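Local coordinates for Fe-regulated protein B (Neisseria meningitidis, PDB 4AIP) that takes up iron across the outer membrane as a TonB-dependent transporter, a family generally associated with siderophore import, at residues 705-710 with 733-738; 261-266 with 316-321; 611-616 with 663-668; 145-150 with 165-170. All blocks are in the same frame, centred on the assembly; numbering follows the deposited sequence.

Contact 1 of 4, residues 705-710 with 733-738; sequences NLSVNN and DVRLGV
Ser707 and Arg735 meet on the face of the sheet that looks into the barrel, where Ser707 OG lies 3.2 Å from Arg735 CG; a residue as small as serine lets the long arginine chain pass over it. That chain bends at its third torsion (chi3 63°) and crosses the side chain of Asn709, bringing Asn709 ND2 to 3.5 Å from Arg735 CD. Amide and guanidinium stand almost perpendicular, at 87°, with ND2 at the guanidinium edge and near its plane. Over one guanidinium face hangs Asp733 OD2, 3.4 Å from Arg735 NE; no N-H points at it, so the attraction is one of charge. Firmer partners lie nearby: Thr83 OG1 for Arg735 NH2, Asn196 N for Asp733 OD1, and Asn693 and Asp78 for the amide of Asn705.

The reverse face is apolar. Leu706 and Leu736 slant across each other, and Leu706 CD1 comes to 4.0 Å from Leu736 CD1. Val708 and Val734 instead stand side by side, Val708 CG2 at 4.0 Å from Val734 CG2. Between the faces runs an antiparallel ladder, strong at Asn705–Gly737 and Ser707–Arg735. At Asn709–Asp733 the bond from Asn709 N to Asp733 O is 2.9 Å, but the return bond is weak.

Polar groups thus gather where strands 702-709 and 733-741 meet the plug. Aliphatic side chains line the outer wall, as expected of an outer-membrane barrel; there Leu736 also packs on Leu268 of the second subunit.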
loop_
_atom_site.group_PDB
_atom_site.type_symbol
_atom_site.label_atom_id
_atom_site.label_comp_id
_atom_site.label_asym_id
_atom_site.label_seq_id
_atom_site.Cartn_x
_atom_site.Cartn_y
_atom_site.Cartn_z
ATOM N N ASN B 705 -25.691 0.095 -12.465
ATOM C CA ASN B 705 -25.636 1.028 -13.567
ATOM C C ASN B 705 -24.840 0.467 -14.684
ATOM O O ASN B 705 -23.722 -0.063 -14.465
ATOM C CB ASN B 705 -24.948 2.336 -13.142
ATOM C CG ASN B 705 -25.582 2.966 -11.913
ATOM O OD1 ASN B 705 -26.808 3.037 -11.775
ATOM N ND2 ASN B 705 -24.747 3.474 -11.046
ATOM N N LEU B 706 -25.372 0.661 -15.911
ATOM C CA LEU B 706 -24.697 0.186 -17.080
ATOM C C LEU B 706 -24.661 1.271 -18.090
ATOM O O LEU B 706 -25.644 1.899 -18.335
ATOM C CB LEU B 706 -25.426 -1.039 -17.667
ATOM C CG LEU B 706 -24.899 -1.501 -19.031
ATOM C CD1 LEU B 706 -23.506 -2.178 -18.894
ATOM C CD2 LEU B 706 -25.927 -2.408 -19.757
ATOM N N SER B 707 -23.518 1.447 -18.720
ATOM C CA SER B 707 -23.367 2.490 -19.696
ATOM C C SER B 707 -22.468 1.991 -20.800
ATOM O O SER B 707 -21.553 1.145 -20.571
ATOM C CB SER B 707 -22.740 3.723 -19.090
ATOM O OG SER B 707 -21.320 3.635 -19.227
ATOM N N VAL B 708 -22.752 2.500 -21.994
ATOM C CA VAL B 708 -21.815 2.384 -23.073
ATOM C C VAL B 708 -21.597 3.791 -23.667
ATOM O O VAL B 708 -22.529 4.385 -24.296
ATOM C CB VAL B 708 -22.302 1.496 -24.176
ATOM C CG1 VAL B 708 -21.126 1.240 -25.113
ATOM C CG2 VAL B 708 -22.953 0.191 -23.625
ATOM N N ASN B 709 -20.357 4.262 -23.470
ATOM C CA ASN B 709 -19.954 5.625 -23.686
ATOM C C ASN B 709 -19.114 5.594 -24.899
ATOM O O ASN B 709 -18.319 4.661 -25.106
ATOM C CB ASN B 709 -19.088 6.139 -22.517
ATOM C CG ASN B 709 -19.883 6.343 -21.207
ATOM O OD1 ASN B 709 -21.113 6.357 -21.153
ATOM N ND2 ASN B 709 -19.147 6.502 -20.144
ATOM N N ASN B 710 -19.283 6.652 -25.683
ATOM C CA ASN B 710 -18.742 6.786 -26.998
ATOM C C ASN B 710 -19.184 5.578 -27.834
ATOM O O ASN B 710 -18.372 4.901 -28.457
ATOM C CB ASN B 710 -17.228 7.038 -26.986
ATOM C CG ASN B 710 -16.703 7.455 -28.355
ATOM O OD1 ASN B 710 -17.471 7.526 -29.350
ATOM N ND2 ASN B 710 -15.401 7.732 -28.430
ATOM N N ASP B 733 -16.267 2.454 -24.476
ATOM C CA ASP B 733 -16.020 2.138 -23.051
ATOM C C ASP B 733 -17.342 1.660 -22.517
ATOM O O ASP B 733 -18.356 2.394 -22.581
ATOM C CB ASP B 733 -15.605 3.409 -22.273
ATOM C CG ASP B 733 -15.134 3.127 -20.785
ATOM O OD1 ASP B 733 -14.688 1.977 -20.494
ATOM O OD2 ASP B 733 -15.150 4.077 -19.908
ATOM N N VAL B 734 -17.370 0.432 -22.018
ATOM C CA VAL B 734 -18.601 -0.080 -21.492
ATOM C C VAL B 734 -18.393 -0.282 -20.021
ATOM O O VAL B 734 -17.367 -0.825 -19.599
ATOM C CB VAL B 734 -19.050 -1.353 -22.246
ATOM C CG1 VAL B 734 -17.920 -2.282 -22.305
ATOM C CG2 VAL B 734 -20.270 -2.053 -21.597
ATOM N N ARG B 735 -19.336 0.218 -19.230
ATOM C CA ARG B 735 -19.111 0.333 -17.789
ATOM C C ARG B 735 -20.286 -0.182 -17.029
ATOM O O ARG B 735 -21.445 0.101 -17.341
ATOM C CB ARG B 735 -18.814 1.778 -17.339
ATOM C CG ARG B 735 -18.353 2.746 -18.424
ATOM C CD ARG B 735 -17.943 4.145 -17.866
ATOM N NE ARG B 735 -16.788 4.018 -16.975
ATOM C CZ ARG B 735 -16.083 5.021 -16.491
ATOM N NH1 ARG B 735 -16.373 6.267 -16.831
ATOM N NH2 ARG B 735 -15.071 4.766 -15.695
ATOM N N LEU B 736 -19.970 -0.944 -16.005
ATOM C CA LEU B 736 -20.963 -1.429 -15.102
ATOM C C LEU B 736 -20.466 -0.991 -13.738
ATOM O O LEU B 736 -19.336 -1.268 -13.412
ATOM C CB LEU B 736 -21.044 -2.949 -15.231
ATOM C CG LEU B 736 -22.174 -3.595 -14.424
ATOM C CD1 LEU B 736 -23.528 -3.598 -15.117
ATOM C CD2 LEU B 736 -21.753 -4.968 -14.266
ATOM N N GLY B 737 -21.302 -0.266 -12.998
ATOM C CA GLY B 737 -21.042 0.214 -11.641
ATOM C C GLY B 737 -22.134 -0.308 -10.714
ATOM O O GLY B 737 -23.272 -0.518 -11.160
ATOM N N VAL B 738 -21.792 -0.551 -9.438
ATOM C CA VAL B 738 -22.817 -0.949 -8.447
ATOM C C VAL B 738 -22.524 -0.183 -7.172
ATOM O O VAL B 738 -21.366 -0.181 -6.761
ATOM C CB VAL B 738 -22.814 -2.534 -8.147
ATOM C CG1 VAL B 738 -23.934 -2.922 -7.206
ATOM C CG2 VAL B 738 -22.946 -3.386 -9.434
#

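Contact 2 of 4, residues 261-266 with 316-321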
loop_
_atom_site.group_PDB
_atom_site.type_symbol
_atom_site.label_atom_id
_atom_site.label_comp_id
_atom_site.label_asym_id
_atom_site.label_seq_id
_atom_site.Cartn_x
_atom_site.Cartn_y
_atom_site.Cartn_z
ATOM N N ASP B 261 -30.091 23.524 19.361
ATOM C CA ASP B 261 -31.398 23.623 18.679
ATOM C C ASP B 261 -31.246 23.383 17.178
ATOM O O ASP B 261 -32.109 23.784 16.365
ATOM C CB ASP B 261 -32.059 24.995 18.957
ATOM C CG ASP B 261 -32.478 25.137 20.408
ATOM O OD1 ASP B 261 -33.301 24.286 20.832
ATOM O OD2 ASP B 261 -31.989 26.063 21.122
ATOM N N ASP B 262 -30.127 22.743 16.825
ATOM C CA ASP B 262 -29.707 22.564 15.431
ATOM C C ASP B 262 -29.377 23.827 14.688
ATOM O O ASP B 262 -29.464 23.850 13.442
ATOM C CB ASP B 262 -30.743 21.771 14.626
ATOM C CG ASP B 262 -30.869 20.357 15.125
ATOM O OD1 ASP B 262 -30.126 19.974 16.081
ATOM O OD2 ASP B 262 -31.710 19.613 14.568
ATOM N N ASP B 263 -28.997 24.859 15.435
ATOM C CA ASP B 263 -28.643 26.114 14.834
ATOM C C ASP B 263 -27.126 26.315 14.811
ATOM O O ASP B 263 -26.609 27.284 14.280
ATOM C CB ASP B 263 -29.494 27.249 15.445
ATOM C CG ASP B 263 -30.938 27.301 14.846
ATOM O OD1 ASP B 263 -31.177 26.885 13.665
ATOM O OD2 ASP B 263 -31.855 27.757 15.563
ATOM N N HIS B 264 -26.398 25.346 15.331
ATOM C CA HIS B 264 -24.947 25.382 15.312
ATOM C C HIS B 264 -24.314 24.073 14.811
ATOM O O HIS B 264 -24.774 22.971 15.159
ATOM C CB HIS B 264 -24.448 25.656 16.727
ATOM C CG HIS B 264 -24.771 27.028 17.217
ATOM N ND1 HIS B 264 -26.042 27.402 17.628
ATOM C CD2 HIS B 264 -23.986 28.130 17.354
ATOM C CE1 HIS B 264 -26.022 28.675 17.991
ATOM N NE2 HIS B 264 -24.789 29.138 17.842
ATOM N N ARG B 265 -23.246 24.188 14.022
ATOM C CA ARG B 265 -22.522 23.017 13.560
ATOM C C ARG B 265 -21.012 23.235 13.351
ATOM O O ARG B 265 -20.625 24.197 12.669
ATOM C CB ARG B 265 -23.144 22.501 12.281
ATOM C CG ARG B 265 -22.462 21.172 11.772
ATOM C CD ARG B 265 -23.165 20.593 10.553
ATOM N NE ARG B 265 -22.546 19.354 10.062
ATOM C CZ ARG B 265 -22.635 18.144 10.637
ATOM N NH1 ARG B 265 -23.248 17.949 11.811
ATOM N NH2 ARG B 265 -22.034 17.119 10.058
ATOM N N ILE B 266 -20.175 22.329 13.898
ATOM C CA ILE B 266 -18.732 22.349 13.624
ATOM C C ILE B 266 -18.419 21.044 12.936
ATOM O O ILE B 266 -18.853 20.014 13.390
ATOM C CB ILE B 266 -17.868 22.508 14.879
ATOM C CG1 ILE B 266 -18.029 23.899 15.442
ATOM C CG2 ILE B 266 -16.402 22.381 14.569
ATOM C CD1 ILE B 266 -18.372 23.939 16.934
ATOM N N THR B 316 -20.893 26.521 10.994
ATOM C CA THR B 316 -22.034 27.337 10.636
ATOM C C THR B 316 -22.999 27.536 11.822
ATOM O O THR B 316 -23.457 26.568 12.447
ATOM C CB THR B 316 -22.793 26.841 9.378
ATOM O OG1 THR B 316 -23.893 26.047 9.796
ATOM C CG2 THR B 316 -21.916 26.010 8.411
ATOM N N GLY B 317 -23.288 28.801 12.123
ATOM C CA GLY B 317 -24.307 29.158 13.111
ATOM C C GLY B 317 -25.437 29.952 12.477
ATOM O O GLY B 317 -25.227 30.728 11.569
ATOM N N LYS B 318 -26.636 29.738 12.982
ATOM C CA LYS B 318 -27.852 30.359 12.487
ATOM C C LYS B 318 -28.598 30.955 13.670
ATOM O O LYS B 318 -28.594 30.333 14.733
ATOM C CB LYS B 318 -28.751 29.266 11.927
ATOM C CG LYS B 318 -28.797 29.183 10.442
ATOM C CD LYS B 318 -29.636 28.029 10.028
ATOM C CE LYS B 318 -28.834 26.745 10.112
ATOM N NZ LYS B 318 -29.560 25.738 9.330
ATOM N N ASN B 319 -29.272 32.106 13.520
ATOM C CA ASN B 319 -30.077 32.695 14.629
ATOM C C ASN B 319 -29.233 33.025 15.862
ATOM O O ASN B 319 -29.561 32.648 16.987
ATOM C CB ASN B 319 -31.272 31.798 15.037
ATOM C CG ASN B 319 -32.287 31.597 13.897
ATOM O OD1 ASN B 319 -32.267 32.298 12.866
ATOM N ND2 ASN B 319 -33.189 30.643 14.089
ATOM N N LEU B 320 -28.122 33.715 15.636
ATOM C CA LEU B 320 -27.157 33.986 16.694
ATOM C C LEU B 320 -27.507 35.271 17.458
ATOM O O LEU B 320 -26.752 35.690 18.367
ATOM C CB LEU B 320 -25.746 34.089 16.126
ATOM C CG LEU B 320 -24.977 32.842 15.743
ATOM C CD1 LEU B 320 -24.984 32.680 14.295
ATOM C CD2 LEU B 320 -23.568 33.068 16.177
ATOM N N GLY B 321 -28.635 35.886 17.065
ATOM C CA GLY B 321 -29.109 37.140 17.624
ATOM C C GLY B 321 -28.354 38.336 17.074
ATOM O O GLY B 321 -28.966 39.275 16.565
#
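Two neighbouring strands of the transmembrane barrel, 264-276 and 302-318, finish their pairing here, where each joins a short turn. The last rungs are made by the backbone. Arg265 and Thr316 form a hydrogen-bonded pair, with Arg265 N 2.9 Å from Thr316 O and the reciprocal bond from Thr316 N to Arg265 O. One step on, His264 faces Gly317 as a non-hydrogen-bonded pair, and beyond it Lys318 N donates to Asp263 O at 2.8 Å.

Short turns of this kind link barrel strands at the periplasmic rim of TonB-dependent transporters, and both segments probably lie there, which suits their charged, hydrophilic composition. The backbone places Asp263 CB 3.3 Å from Lys318 O. With CG anti to its own carbonyl carbon (chi1 -79°), the carboxylate of Asp263 lies against residues 318-319: OD1 is 3.8 Å from Lys318 CB, the two side chains crossing at about a right angle, and OD2 is near the Asn319 amide, whose plane is tilted 70° to the carboxylate. The lysine ammonium stays apart, Lys318 NZ being 4.8 Å from Asp263 OD1, so any attraction is through space. Asn319 accepts the left-handed backbone conformation of its turn, as asparagine readily does.

On the face of the sheet it shares with Gly317, the His264 ring lies obliquely beside Leu320, His264 NE2 being 4.3 Å from Leu320 CG, and it also meets Phe259. Gly317, lacking a side chain, leaves space for Leu320 to fold back beside that ring. On the opposite face, with Thr316, Arg265 has its chain extended from CG to NE and reaches a salt bridge with Asp213 and a hydrogen bond to Thr258.

Contact 3 of 4, residues 611-616 with 663-668; sequences PRFYDT and GSILAA
Phe613 sets its ring beside Ile665 with CG anti to the carbonyl carbon (chi1 -73°), and Ile665 answers with CG1 set between its backbone N and carbonyl carbon (chi1 72°). The two side chains therefore lie alongside, pointing the same way, with Ile665 CD1 over one face of the ring and Ile665 CG1 3.9 Å from Phe613 CD1. Leu666 CD2 touches the Phe613 CB at 3.8 Å, and Met112 and Leu622 also border this aromatic side chain, which is well placed in so apolar a setting.

Arg612 kinks at its second torsion (chi2 -55°), which folds its guanidinium above Ser664 O. That oxygen sits over the centre of the group, 3.5 Å from Arg612 CZ, an electrostatic contact with the flat cation. Within the guanidinium plane, Arg612 NH1 donates to Pro611 O at 2.7 Å, and Gln631 binds NH1 as well, which restrains the rotation of the group. Further along, Ala667 is small enough for its CB to approach Tyr614 CE1 to 3.4 Å; the tyrosine ring itself is stacked with Tyr583.

Two backbone bonds join the segments: Phe613 N to Ile665 O at 2.8 Å, and Ala667 N to Phe613 O at 3.0 Å. A water gives hydrogens to Phe613 O and to OD2 of Asp615, whose OD1 is bonded by Leu622 N, and accepts one from Ala668 N. An ST turn, Ser664 OG receiving the N-H of Leu666, braces the loop's start; Gln670 also bonds this hydroxyl. The single bridge, Phe613 with Leu666, lays the loop after strand 649-662 along the end of strand 600-615, consistent with a long extracellular loop of a TonB-dependent barrel folding back on the wall.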
loop_
_atom_site.group_PDB
_atom_site.type_symbol
_atom_site.label_atom_id
_atom_site.label_comp_id
_atom_site.label_asym_id
_atom_site.label_seq_id
_atom_site.Cartn_x
_atom_site.Cartn_y
_atom_site.Cartn_z
ATOM N N PRO B 611 -12.878 33.668 -26.273
ATOM C CA PRO B 611 -11.822 34.292 -25.485
ATOM C C PRO B 611 -10.722 34.805 -26.369
ATOM O O PRO B 611 -10.211 34.032 -27.220
ATOM C CB PRO B 611 -11.249 33.127 -24.611
ATOM C CG PRO B 611 -11.861 31.819 -25.208
ATOM C CD PRO B 611 -13.096 32.240 -25.925
ATOM N N ARG B 612 -10.353 36.070 -26.119
ATOM C CA ARG B 612 -9.298 36.772 -26.844
ATOM C C ARG B 612 -8.316 37.544 -25.969
ATOM O O ARG B 612 -8.711 38.321 -25.081
ATOM C CB ARG B 612 -9.915 37.725 -27.899
ATOM C CG ARG B 612 -10.505 37.003 -29.132
ATOM C CD ARG B 612 -9.438 36.078 -29.806
ATOM N NE ARG B 612 -10.034 35.417 -30.972
ATOM C CZ ARG B 612 -10.672 34.258 -30.937
ATOM N NH1 ARG B 612 -10.786 33.574 -29.796
ATOM N NH2 ARG B 612 -11.213 33.788 -32.040
ATOM N N PHE B 613 -7.036 37.340 -26.281
ATOM C CA PHE B 613 -5.914 37.845 -25.526
ATOM C C PHE B 613 -5.107 38.818 -26.409
ATOM O O PHE B 613 -4.527 38.440 -27.428
ATOM C CB PHE B 613 -5.065 36.661 -25.030
ATOM C CG PHE B 613 -5.704 35.899 -23.925
ATOM C CD1 PHE B 613 -6.881 35.189 -24.138
ATOM C CD2 PHE B 613 -5.183 35.939 -22.662
ATOM C CE1 PHE B 613 -7.517 34.514 -23.107
ATOM C CE2 PHE B 613 -5.791 35.266 -21.636
ATOM C CZ PHE B 613 -6.964 34.551 -21.858
ATOM N N TYR B 614 -5.103 40.073 -25.981
ATOM C CA TYR B 614 -4.571 41.194 -26.717
ATOM C C TYR B 614 -3.274 41.632 -26.092
ATOM O O TYR B 614 -3.277 42.112 -24.975
ATOM C CB TYR B 614 -5.551 42.320 -26.649
ATOM C CG TYR B 614 -6.777 42.039 -27.444
ATOM C CD1 TYR B 614 -6.826 42.311 -28.830
ATOM C CD2 TYR B 614 -7.898 41.494 -26.843
ATOM C CE1 TYR B 614 -7.969 42.028 -29.583
ATOM C CE2 TYR B 614 -9.050 41.194 -27.585
ATOM C CZ TYR B 614 -9.068 41.457 -28.942
ATOM O OH TYR B 614 -10.214 41.180 -29.631
ATOM N N ASP B 615 -2.169 41.409 -26.794
ATOM C CA ASP B 615 -0.837 41.762 -26.339
ATOM C C ASP B 615 -0.635 43.253 -26.445
ATOM O O ASP B 615 -1.033 43.869 -27.457
ATOM C CB ASP B 615 0.196 41.079 -27.239
ATOM C CG ASP B 615 0.625 39.735 -26.715
ATOM O OD1 ASP B 615 1.477 39.690 -25.795
ATOM O OD2 ASP B 615 0.091 38.733 -27.231
ATOM N N THR B 616 0.041 43.811 -25.435
ATOM C CA THR B 616 0.110 45.250 -25.187
ATOM C C THR B 616 1.552 45.682 -24.950
ATOM O O THR B 616 1.896 46.896 -24.904
ATOM C CB THR B 616 -0.798 45.569 -23.972
ATOM O OG1 THR B 616 -2.050 46.080 -24.452
ATOM C CG2 THR B 616 -0.184 46.536 -22.992
ATOM N N GLY B 663 -8.834 29.336 -34.950
ATOM C CA GLY B 663 -8.218 30.531 -34.397
ATOM C C GLY B 663 -7.664 30.371 -32.994
ATOM O O GLY B 663 -8.188 29.596 -32.148
ATOM N N SER B 664 -6.564 31.071 -32.772
ATOM C CA SER B 664 -5.914 31.118 -31.491
ATOM C C SER B 664 -6.699 31.999 -30.515
ATOM O O SER B 664 -7.533 32.807 -30.926
ATOM C CB SER B 664 -4.524 31.703 -31.644
ATOM O OG SER B 664 -3.944 31.821 -30.367
ATOM N N ILE B 665 -6.438 31.826 -29.221
ATOM C CA ILE B 665 -6.960 32.755 -28.256
ATOM C C ILE B 665 -6.207 34.083 -28.327
ATOM O O ILE B 665 -6.774 35.100 -27.922
ATOM C CB ILE B 665 -7.045 32.185 -26.811
ATOM C CG1 ILE B 665 -5.677 32.044 -26.168
ATOM C CG2 ILE B 665 -7.783 30.892 -26.839
ATOM C CD1 ILE B 665 -5.688 31.406 -24.841
ATOM N N LEU B 666 -4.972 34.090 -28.849
ATOM C CA LEU B 666 -4.192 35.336 -28.986
ATOM C C LEU B 666 -4.591 36.098 -30.265
ATOM O O LEU B 666 -4.351 35.627 -31.387
ATOM C CB LEU B 666 -2.682 35.038 -28.987
ATOM C CG LEU B 666 -1.992 34.261 -27.849
ATOM C CD1 LEU B 666 -0.550 34.000 -28.216
ATOM C CD2 LEU B 666 -2.048 34.956 -26.488
ATOM N N ALA B 667 -5.208 37.269 -30.108
ATOM C CA ALA B 667 -5.639 38.117 -31.260
ATOM C C ALA B 667 -4.571 38.340 -32.362
ATOM O O ALA B 667 -4.890 38.495 -33.542
ATOM C CB ALA B 667 -6.118 39.440 -30.762
ATOM N N ALA B 668 -3.310 38.357 -31.945
ATOM C CA ALA B 668 -2.214 38.449 -32.864
ATOM C C ALA B 668 -1.764 37.054 -33.349
ATOM O O ALA B 668 -0.865 36.964 -34.169
ATOM C CB ALA B 668 -1.051 39.257 -32.224
HETATM O O HOH W 1 -2.248 38.532 -29.271
#

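Contact 4 of 4, residues 145-150 with 165-170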
loop_
_atom_site.group_PDB
_atom_site.type_symbol
_atom_site.label_atom_id
_atom_site.label_comp_id
_atom_site.label_asym_id
_atom_site.label_seq_id
_atom_site.Cartn_x
_atom_site.Cartn_y
_atom_site.Cartn_z
ATOM N N LYS B 145 -20.502 15.649 -2.858
ATOM C CA LYS B 145 -21.947 15.477 -2.792
ATOM C C LYS B 145 -22.695 16.386 -3.716
ATOM O O LYS B 145 -23.791 16.066 -4.098
ATOM C CB LYS B 145 -22.496 15.608 -1.374
ATOM C CG LYS B 145 -22.986 16.952 -0.992
ATOM C CD LYS B 145 -22.724 17.232 0.470
ATOM C CE LYS B 145 -23.504 18.431 0.966
ATOM N NZ LYS B 145 -24.953 18.217 1.093
ATOM N N VAL B 146 -22.133 17.534 -4.051
ATOM C CA VAL B 146 -22.712 18.439 -5.033
ATOM C C VAL B 146 -21.603 19.119 -5.824
ATOM O O VAL B 146 -20.477 19.334 -5.316
ATOM C CB VAL B 146 -23.592 19.536 -4.387
ATOM C CG1 VAL B 146 -24.966 18.998 -4.060
ATOM C CG2 VAL B 146 -23.021 20.063 -3.117
ATOM N N VAL B 147 -21.928 19.392 -7.090
ATOM C CA VAL B 147 -21.148 20.263 -7.950
ATOM C C VAL B 147 -22.079 21.355 -8.437
ATOM O O VAL B 147 -23.225 21.092 -8.820
ATOM C CB VAL B 147 -20.537 19.498 -9.132
ATOM C CG1 VAL B 147 -19.607 20.369 -9.883
ATOM C CG2 VAL B 147 -19.776 18.276 -8.625
ATOM N N SER B 148 -21.581 22.588 -8.396
ATOM C CA SER B 148 -22.250 23.788 -8.878
ATOM C C SER B 148 -21.215 24.569 -9.682
ATOM O O SER B 148 -20.015 24.253 -9.657
ATOM C CB SER B 148 -22.695 24.657 -7.685
ATOM O OG SER B 148 -23.819 24.117 -6.963
ATOM N N VAL B 149 -21.676 25.583 -10.398
ATOM C CA VAL B 149 -20.806 26.382 -11.298
ATOM C C VAL B 149 -21.220 27.853 -11.198
ATOM O O VAL B 149 -22.386 28.184 -10.966
ATOM C CB VAL B 149 -20.821 25.828 -12.771
ATOM C CG1 VAL B 149 -22.135 26.094 -13.390
ATOM C CG2 VAL B 149 -19.718 26.386 -13.625
ATOM N N GLN B 150 -20.237 28.720 -11.284
ATOM C CA GLN B 150 -20.483 30.148 -11.311
ATOM C C GLN B 150 -19.538 30.688 -12.360
ATOM O O GLN B 150 -18.313 30.381 -12.340
ATOM C CB GLN B 150 -20.352 30.809 -9.900
ATOM C CG GLN B 150 -19.004 31.456 -9.506
ATOM C CD GLN B 150 -18.646 32.845 -10.180
ATOM O OE1 GLN B 150 -19.409 33.471 -10.939
ATOM N NE2 GLN B 150 -17.435 33.295 -9.885
ATOM N N GLY B 165 -14.872 32.755 -12.856
ATOM C CA GLY B 165 -15.843 31.757 -12.378
ATOM C C GLY B 165 -15.179 30.504 -11.821
ATOM O O GLY B 165 -13.920 30.419 -11.736
ATOM N N ALA B 166 -16.000 29.523 -11.430
ATOM C CA ALA B 166 -15.502 28.401 -10.649
ATOM C C ALA B 166 -16.374 27.163 -10.716
ATOM O O ALA B 166 -17.613 27.255 -10.800
ATOM C CB ALA B 166 -15.357 28.833 -9.244
ATOM N N ILE B 167 -15.733 25.993 -10.718
ATOM C CA ILE B 167 -16.468 24.778 -10.326
ATOM C C ILE B 167 -16.409 24.716 -8.788
ATOM O O ILE B 167 -15.326 24.917 -8.200
ATOM C CB ILE B 167 -15.924 23.481 -10.970
ATOM C CG1 ILE B 167 -16.265 23.457 -12.437
ATOM C CG2 ILE B 167 -16.609 22.254 -10.378
ATOM C CD1 ILE B 167 -15.311 24.126 -13.244
ATOM N N ILE B 168 -17.569 24.502 -8.170
ATOM C CA ILE B 168 -17.727 24.526 -6.753
ATOM C C ILE B 168 -18.321 23.197 -6.276
ATOM O O ILE B 168 -19.400 22.770 -6.732
ATOM C CB ILE B 168 -18.691 25.649 -6.395
ATOM C CG1 ILE B 168 -18.120 27.017 -6.904
ATOM C CG2 ILE B 168 -19.080 25.585 -4.887
ATOM C CD1 ILE B 168 -19.092 28.199 -6.654
ATOM N N ALA B 169 -17.625 22.551 -5.354
ATOM C CA ALA B 169 -18.032 21.221 -4.907
ATOM C C ALA B 169 -17.959 21.189 -3.425
ATOM O O ALA B 169 -17.073 21.844 -2.847
ATOM C CB ALA B 169 -17.110 20.162 -5.486
ATOM N N LYS B 170 -18.878 20.407 -2.841
ATOM C CA LYS B 170 -18.931 20.091 -1.408
ATOM C C LYS B 170 -18.696 18.603 -1.242
ATOM O O LYS B 170 -19.244 17.814 -2.007
ATOM C CB LYS B 170 -20.295 20.478 -0.832
ATOM C CG LYS B 170 -20.649 21.935 -1.057
ATOM C CD LYS B 170 -21.754 22.375 -0.138
ATOM C CE LYS B 170 -22.019 23.888 -0.239
ATOM N NZ LYS B 170 -23.468 24.149 -0.079
#
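Backbone hydrogen bonds dominate between Lys145–Gln150 and Gly165–Lys170, which run antiparallel. Ser148 and Ile168 form the middle hydrogen-bonded pair, Ser148 N lying 2.7 Å from Ile168 O. Gln150 N bonds Ala166 O at 3.0 Å. At the other end the ladder is irregular: Lys145 N reaches Lys170 O at 2.6 Å and almost straight (173°), while Lys170 N turns to Val146 O at 3.1 Å. Lys145 and Val146 together face Lys170, a classic beta bulge, placed where the chain turns a corner at Lys145.

These strands are the inner pair of the four-stranded mixed sheet of the plug, the domain that fills the barrel of TonB-dependent receptors; strand 67-73 flanks 144-151, and strand 118-121 flanks 165-171.

Apolar packing occupies one face, buried inside the plug and so made of Val147, Val149, Ile167 and Ala169. Val147 points CG1 anti to its backbone N (chi1 -172°) and slants across Ile167, Val147 CG1 meeting Ile167 CG2 at 3.6 Å. Ala169, opposite Val147, is small, its CB 3.5 Å from Val146 O, and Val149 and Ile167 continue the face to Leu109 and Leu107.

The reverse face mixes polar and aliphatic groups. Val146 lies alongside Lys170, Val146 CG2 3.6 Å from Lys170 CB; the lysine methylenes do the packing, and its exposed end lies beyond the contact. The hydroxyl of Ser148 is taken by Asn70 N, from the neighbouring strand 67-73.

How the contacts relate
Three contacts belong to the barrel wall and its loops and one to the plug, and none touches another. Contacts 2 and 3 lie on opposite sides of the chain's centre, their centres 49 Å apart, whereas the centre of contact 4 sits only about 9 Å from that of the chain. The centres of contacts 1, 2 and 3 are 25, 24 and 28 Å from that of contact 4. The nearest atoms of contacts 2 and 4 are about 9 Å apart. Arg265 of contact 2 has its side chain about 10 Å from the bound detergent and pairs with Asp213 of its pocket. Separately, Val738 of contact 1 packs on Ile255 of the second subunit, a residue whose equivalent in this chain lies in the pocket.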